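Local coordinates for protein rhino (Drosophila simulans, PDB 5XYW) that probably acts in HP1-type chromatin at piRNA source loci, pairing with a second copy and a partner protein through its chromo shadow domain, at residues 14-19 with 53-58; 28-33 with 46-51. All coordinates share one frame; numbering follows the deposited sequence.

Contact 1 (14-19 with 53-58); sequences LELDKV and PLQVIE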
loop_
_atom_site.group_PDB
_atom_site.type_symbol
_atom_site.label_atom_id
_atom_site.label_comp_id
_atom_site.label_asym_id
_atom_site.label_seq_id
_atom_site.Cartn_x
_atom_site.Cartn_y
_atom_site.Cartn_z
ATOM N N LEU A 14 1.204 -20.580 5.079
ATOM C CA LEU A 14 0.657 -20.605 6.425
ATOM C C LEU A 14 -0.643 -19.804 6.421
ATOM O O LEU A 14 -1.010 -19.200 5.411
ATOM C CB LEU A 14 1.654 -20.032 7.439
ATOM C CG LEU A 14 3.106 -20.529 7.416
ATOM C CD1 LEU A 14 3.924 -19.897 8.528
ATOM C CD2 LEU A 14 3.173 -22.032 7.527
ATOM N N GLU A 15 -1.353 -19.813 7.542
ATOM C CA GLU A 15 -2.540 -18.983 7.674
ATOM C C GLU A 15 -2.144 -17.637 8.240
ATOM O O GLU A 15 -1.347 -17.574 9.184
ATOM C CB GLU A 15 -3.588 -19.644 8.570
ATOM C CG GLU A 15 -4.296 -20.827 7.939
ATOM C CD GLU A 15 -5.215 -21.531 8.920
ATOM O OE1 GLU A 15 -5.215 -21.155 10.118
ATOM O OE2 GLU A 15 -5.941 -22.455 8.490
ATOM N N LEU A 16 -2.689 -16.571 7.652
ATOM C CA LEU A 16 -2.486 -15.207 8.142
ATOM C C LEU A 16 -2.780 -15.091 9.645
ATOM O O LEU A 16 -3.839 -15.539 10.117
ATOM C CB LEU A 16 -3.369 -14.224 7.363
ATOM C CG LEU A 16 -3.166 -12.722 7.628
ATOM C CD1 LEU A 16 -1.696 -12.327 7.429
ATOM C CD2 LEU A 16 -4.074 -11.861 6.748
ATOM N N ASP A 17 -1.845 -14.518 10.404
ATOM C CA ASP A 17 -2.152 -14.185 11.782
ATOM C C ASP A 17 -2.603 -12.730 11.859
ATOM O O ASP A 17 -3.800 -12.445 11.912
ATOM C CB ASP A 17 -0.959 -14.438 12.684
ATOM C CG ASP A 17 -1.278 -14.196 14.140
ATOM O OD1 ASP A 17 -2.471 -14.247 14.494
ATOM O OD2 ASP A 17 -0.345 -13.958 14.935
ATOM N N LYS A 18 -1.661 -11.795 11.835
ATOM C CA LYS A 18 -2.054 -10.389 11.832
ATOM C C LYS A 18 -1.602 -9.610 10.598
ATOM O O LYS A 18 -0.815 -10.089 9.774
ATOM C CB LYS A 18 -1.527 -9.702 13.088
ATOM C CG LYS A 18 -1.951 -10.392 14.366
ATOM C CD LYS A 18 -1.479 -9.631 15.592
ATOM C CE LYS A 18 -2.033 -10.239 16.875
ATOM N NZ LYS A 18 -1.649 -9.427 18.060
ATOM N N VAL A 19 -2.161 -8.415 10.467
ATOM C CA VAL A 19 -1.621 -7.398 9.588
ATOM C C VAL A 19 -1.120 -6.306 10.485
ATOM O O VAL A 19 -1.906 -5.554 11.041
ATOM C CB VAL A 19 -2.653 -6.812 8.620
ATOM C CG1 VAL A 19 -1.981 -5.757 7.744
ATOM C CG2 VAL A 19 -3.271 -7.898 7.778
ATOM N N PRO A 53 -9.126 -11.412 1.661
ATOM C CA PRO A 53 -9.731 -10.118 1.345
ATOM C C PRO A 53 -10.475 -9.462 2.505
ATOM O O PRO A 53 -10.866 -8.313 2.361
ATOM C CB PRO A 53 -10.718 -10.455 0.216
ATOM C CG PRO A 53 -10.348 -11.813 -0.253
ATOM C CD PRO A 53 -9.763 -12.509 0.920
ATOM N N LEU A 54 -10.679 -10.148 3.623
ATOM C CA LEU A 54 -11.511 -9.574 4.679
ATOM C C LEU A 54 -10.695 -8.974 5.819
ATOM O O LEU A 54 -10.972 -7.849 6.268
ATOM C CB LEU A 54 -12.476 -10.625 5.235
ATOM C CG LEU A 54 -13.470 -10.035 6.234
ATOM C CD1 LEU A 54 -14.628 -9.466 5.491
ATOM C CD2 LEU A 54 -13.902 -11.051 7.243
ATOM N N GLN A 55 -9.694 -9.721 6.288
ATOM C CA GLN A 55 -8.795 -9.207 7.314
ATOM C C GLN A 55 -8.017 -7.953 6.810
ATOM O O GLN A 55 -7.631 -7.079 7.607
ATOM C CB GLN A 55 -7.851 -10.327 7.791
ATOM C CG GLN A 55 -6.775 -9.920 8.829
ATOM C CD GLN A 55 -7.274 -8.914 9.858
ATOM O OE1 GLN A 55 -8.385 -9.047 10.382
ATOM N NE2 GLN A 55 -6.461 -7.891 10.144
ATOM N N VAL A 56 -7.835 -7.841 5.495
ATOM C CA VAL A 56 -7.272 -6.628 4.910
ATOM C C VAL A 56 -8.136 -5.403 5.158
ATOM O O VAL A 56 -7.669 -4.405 5.736
ATOM C CB VAL A 56 -7.094 -6.747 3.389
ATOM C CG1 VAL A 56 -6.850 -5.380 2.781
ATOM C CG2 VAL A 56 -5.954 -7.705 3.039
ATOM N N ILE A 57 -9.391 -5.477 4.698
ATOM C CA ILE A 57 -10.326 -4.360 4.815
ATOM C C ILE A 57 -10.492 -4.024 6.262
ATOM O O ILE A 57 -10.540 -2.868 6.619
ATOM C CB ILE A 57 -11.696 -4.659 4.222
ATOM C CG1 ILE A 57 -11.590 -4.956 2.734
ATOM C CG2 ILE A 57 -12.621 -3.470 4.397
ATOM C CD1 ILE A 57 -12.865 -4.619 1.970
ATOM N N GLU A 58 -10.561 -5.048 7.100
ATOM C CA GLU A 58 -10.516 -4.819 8.531
ATOM C C GLU A 58 -9.325 -3.930 8.895
ATOM O O GLU A 58 -9.483 -2.929 9.579
ATOM C CB GLU A 58 -10.455 -6.148 9.283
ATOM C CG GLU A 58 -11.731 -6.974 9.197
ATOM C CD GLU A 58 -11.600 -8.312 9.898
ATOM O OE1 GLU A 58 -11.228 -8.324 11.090
ATOM O OE2 GLU A 58 -11.861 -9.354 9.258
#
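Leu-16 and Val-19 meet Gln-55 where the first strand of the chromo shadow domain faces its C-terminal helix. A classic beta bulge shapes the strand side: Asp-17 and Lys-18 both stand opposite Thr-33. Leu-16 and Val-19, on either side of this pair, both point toward the helix, while Asp-17 and Lys-18 point away.

The contact is van der Waals packing on the aliphatic part of Gln-55. Its CG lies anti to the backbone N (chi1 177°), and the chain then bends at chi2 (38°). Leu-16 crosses this chain at about a right angle. Val-19 runs past it in the opposite direction. The two backbones stay well apart, with CA of Val-19 and CA of Val-56 separated by 7.4 Å.

Each side has its own hydrogen bonds. Glu-58 N donates to Leu-54 O at 3.0 Å within the helix. At the bulge, Lys-18 N bonds the side-chain OG1 of Thr-33 on the neighbouring strand. Val-56 and Ile-57 also pack on Phe-60 of the second subunit, so the same helix serves both the core and the dimer. Gln-55 CG lies 3.9 Å from Leu-16 CD2 and 4.2 Å from Val-19 CG2.

Contact 2 (28-33 with 46-51); sequences LFLFVT and KYIREA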
loop_
_atom_site.group_PDB
_atom_site.type_symbol
_atom_site.label_atom_id
_atom_site.label_comp_id
_atom_site.label_asym_id
_atom_site.label_seq_id
_atom_site.Cartn_x
_atom_site.Cartn_y
_atom_site.Cartn_z
ATOM N N LEU A 28 1.811 -1.334 -2.814
ATOM C CA LEU A 28 1.480 -1.257 -1.413
ATOM C C LEU A 28 1.972 -2.533 -0.732
ATOM O O LEU A 28 1.787 -3.641 -1.238
ATOM C CB LEU A 28 -0.020 -1.069 -1.252
ATOM C CG LEU A 28 -0.626 -0.817 0.119
ATOM C CD1 LEU A 28 0.153 0.203 0.932
ATOM C CD2 LEU A 28 -2.035 -0.348 -0.085
ATOM N N PHE A 29 2.639 -2.382 0.397
ATOM C CA PHE A 29 3.132 -3.541 1.120
ATOM C C PHE A 29 2.450 -3.653 2.455
ATOM O O PHE A 29 2.237 -2.654 3.131
ATOM C CB PHE A 29 4.647 -3.466 1.326
ATOM C CG PHE A 29 5.422 -4.003 0.180
ATOM C CD1 PHE A 29 5.568 -5.371 0.019
ATOM C CD2 PHE A 29 5.974 -3.143 -0.756
ATOM C CE1 PHE A 29 6.266 -5.873 -1.057
ATOM C CE2 PHE A 29 6.659 -3.631 -1.835
ATOM C CZ PHE A 29 6.824 -4.992 -1.992
ATOM N N LEU A 30 2.099 -4.874 2.820
ATOM C CA LEU A 30 1.562 -5.131 4.133
ATOM C C LEU A 30 2.582 -5.934 4.867
ATOM O O LEU A 30 3.151 -6.882 4.332
ATOM C CB LEU A 30 0.219 -5.883 4.090
ATOM C CG LEU A 30 -0.944 -5.299 3.280
ATOM C CD1 LEU A 30 -2.208 -5.946 3.736
ATOM C CD2 LEU A 30 -1.049 -3.778 3.387
ATOM N N PHE A 31 2.802 -5.533 6.103
ATOM C CA PHE A 31 3.686 -6.230 6.991
ATOM C C PHE A 31 2.852 -7.058 7.951
ATOM O O PHE A 31 2.173 -6.524 8.856
ATOM C CB PHE A 31 4.587 -5.218 7.678
ATOM C CG PHE A 31 5.271 -4.315 6.700
ATOM C CD1 PHE A 31 6.353 -4.783 5.943
ATOM C CD2 PHE A 31 4.801 -3.030 6.472
ATOM C CE1 PHE A 31 6.982 -3.969 5.007
ATOM C CE2 PHE A 31 5.435 -2.204 5.535
ATOM C CZ PHE A 31 6.530 -2.682 4.800
ATOM N N VAL A 32 2.898 -8.364 7.690
ATOM C CA VAL A 32 2.051 -9.352 8.325
ATOM C C VAL A 32 2.827 -10.437 9.060
ATOM O O VAL A 32 3.936 -10.802 8.671
ATOM C CB VAL A 32 1.155 -10.064 7.294
ATOM C CG1 VAL A 32 0.302 -9.073 6.519
ATOM C CG2 VAL A 32 1.995 -10.902 6.363
ATOM N N THR A 33 2.220 -10.966 10.120
ATOM C CA THR A 33 2.733 -12.173 10.762
ATOM C C THR A 33 1.894 -13.366 10.350
ATOM O O THR A 33 0.758 -13.205 9.883
ATOM C CB THR A 33 2.746 -12.063 12.288
ATOM O OG1 THR A 33 1.413 -11.825 12.772
ATOM C CG2 THR A 33 3.657 -10.944 12.714
ATOM N N LYS A 46 -1.762 -6.777 -3.243
ATOM C CA LYS A 46 -2.576 -7.523 -4.189
ATOM C C LYS A 46 -2.674 -9.000 -3.823
ATOM O O LYS A 46 -3.767 -9.587 -3.784
ATOM C CB LYS A 46 -1.995 -7.341 -5.587
ATOM C CG LYS A 46 -1.526 -5.897 -5.837
ATOM C CD LYS A 46 -0.961 -5.680 -7.240
ATOM C CE LYS A 46 -0.732 -4.190 -7.516
ATOM N NZ LYS A 46 0.019 -3.925 -8.785
ATOM N N TYR A 47 -1.530 -9.599 -3.530
ATOM C CA TYR A 47 -1.480 -11.006 -3.152
ATOM C C TYR A 47 -2.346 -11.269 -1.924
ATOM O O TYR A 47 -3.261 -12.095 -1.942
ATOM C CB TYR A 47 -0.039 -11.446 -2.859
ATOM C CG TYR A 47 0.932 -11.415 -4.022
ATOM C CD1 TYR A 47 0.693 -10.640 -5.149
ATOM C CD2 TYR A 47 2.099 -12.171 -3.987
ATOM C CE1 TYR A 47 1.590 -10.611 -6.208
ATOM C CE2 TYR A 47 3.001 -12.150 -5.043
ATOM C CZ TYR A 47 2.741 -11.363 -6.152
ATOM O OH TYR A 47 3.629 -11.326 -7.213
ATOM N N ILE A 48 -2.038 -10.546 -0.857
ATOM C CA ILE A 48 -2.689 -10.751 0.421
ATOM C C ILE A 48 -4.196 -10.495 0.290
ATOM O O ILE A 48 -5.009 -11.176 0.898
ATOM C CB ILE A 48 -2.049 -9.838 1.501
ATOM C CG1 ILE A 48 -2.380 -10.310 2.911
ATOM C CG2 ILE A 48 -2.420 -8.387 1.297
ATOM C CD1 ILE A 48 -1.417 -11.346 3.416
ATOM N N ARG A 49 -4.551 -9.544 -0.563
ATOM C CA ARG A 49 -5.919 -9.073 -0.675
ATOM C C ARG A 49 -6.745 -10.030 -1.491
ATOM O O ARG A 49 -7.952 -10.067 -1.350
ATOM C CB ARG A 49 -5.974 -7.686 -1.316
ATOM C CG ARG A 49 -5.914 -7.741 -2.821
ATOM C CD ARG A 49 -6.006 -6.395 -3.481
ATOM N NE ARG A 49 -6.797 -6.511 -4.699
ATOM C CZ ARG A 49 -6.884 -5.565 -5.621
ATOM N NH1 ARG A 49 -6.216 -4.439 -5.459
ATOM N NH2 ARG A 49 -7.633 -5.749 -6.699
ATOM N N GLU A 50 -6.120 -10.790 -2.375
ATOM C CA GLU A 50 -6.891 -11.854 -2.993
ATOM C C GLU A 50 -7.002 -12.994 -1.993
ATOM O O GLU A 50 -8.082 -13.513 -1.753
ATOM C CB GLU A 50 -6.256 -12.322 -4.300
ATOM C CG GLU A 50 -6.451 -11.357 -5.462
ATOM C CD GLU A 50 -5.561 -11.692 -6.648
ATOM O OE1 GLU A 50 -4.713 -12.605 -6.524
ATOM O OE2 GLU A 50 -5.705 -11.042 -7.705
ATOM N N ALA A 51 -5.882 -13.349 -1.377
ATOM C CA ALA A 51 -5.854 -14.475 -0.452
ATOM C C ALA A 51 -6.804 -14.307 0.753
ATOM O O ALA A 51 -7.640 -15.171 1.007
ATOM C CB ALA A 51 -4.428 -14.703 0.020
#
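The carbonyl O of Lys-46 accepts a bond from Glu-50 N at 3.0 Å and a weak one from Arg-49 N at 3.3 Å, in the helical turn that presents Ile-48 to Leu-30 and Val-32. The next turn follows suit, with Ala-51 N bonded to Tyr-47 O at 3.0 Å. Across the contact the packing is apolar. It belongs to the hydrophobic core of the chromo shadow domain, between the central strand of the sheet and the helix that follows the last strand.

Ile-48 does the work from the helix with both of its branches. Its CG2 comes 3.5 Å from Leu-30 CD1 and 4.0 Å from Leu-30 CG. The two side chains cross at a slant. Ile-48 CG1 is roughly anti to the backbone N (chi1 -162°), and with chi2 at 87° CD1 comes to the side of Val-32. There CD1 lies 4.2 Å from Val-32 CG1. Leu-30 and Val-32 are two apart on the strand and share its helix-facing side. All three side chains are buried.

Phe-29 and Phe-31 lie on the other side of the strand. They pack on strand 40-44 and also meet the chain of another protein. Arg-49 turns to the second subunit and makes a cation-pi contact with its Phe-59. Helix 53-61 closes the core: its Val-56 touches Ile-48 and its Phe-60 touches Leu-30. From strand 16-24, Leu-16 reaches Val-32.

Contacts 1 and 2 have centres about 8 Å apart in one small core. Contact 2 is nested inside the chain loop that contact 1 closes. Their strands, 16-24 and 28-34, are antiparallel neighbours in the sheet. Their helices, 45-51 and 53-61, follow one another in the chain. The strands join directly: Asp-17 N to Thr-33 O at 3.0 Å and Lys-18 O to Thr-33 N at 3.2 Å are probable hydrogen bonds. Thus consecutive helices pack against adjacent strands of one sheet. Both contacts also border the second subunit, so the two helices that pack on the sheet also carry contacts to the second subunit.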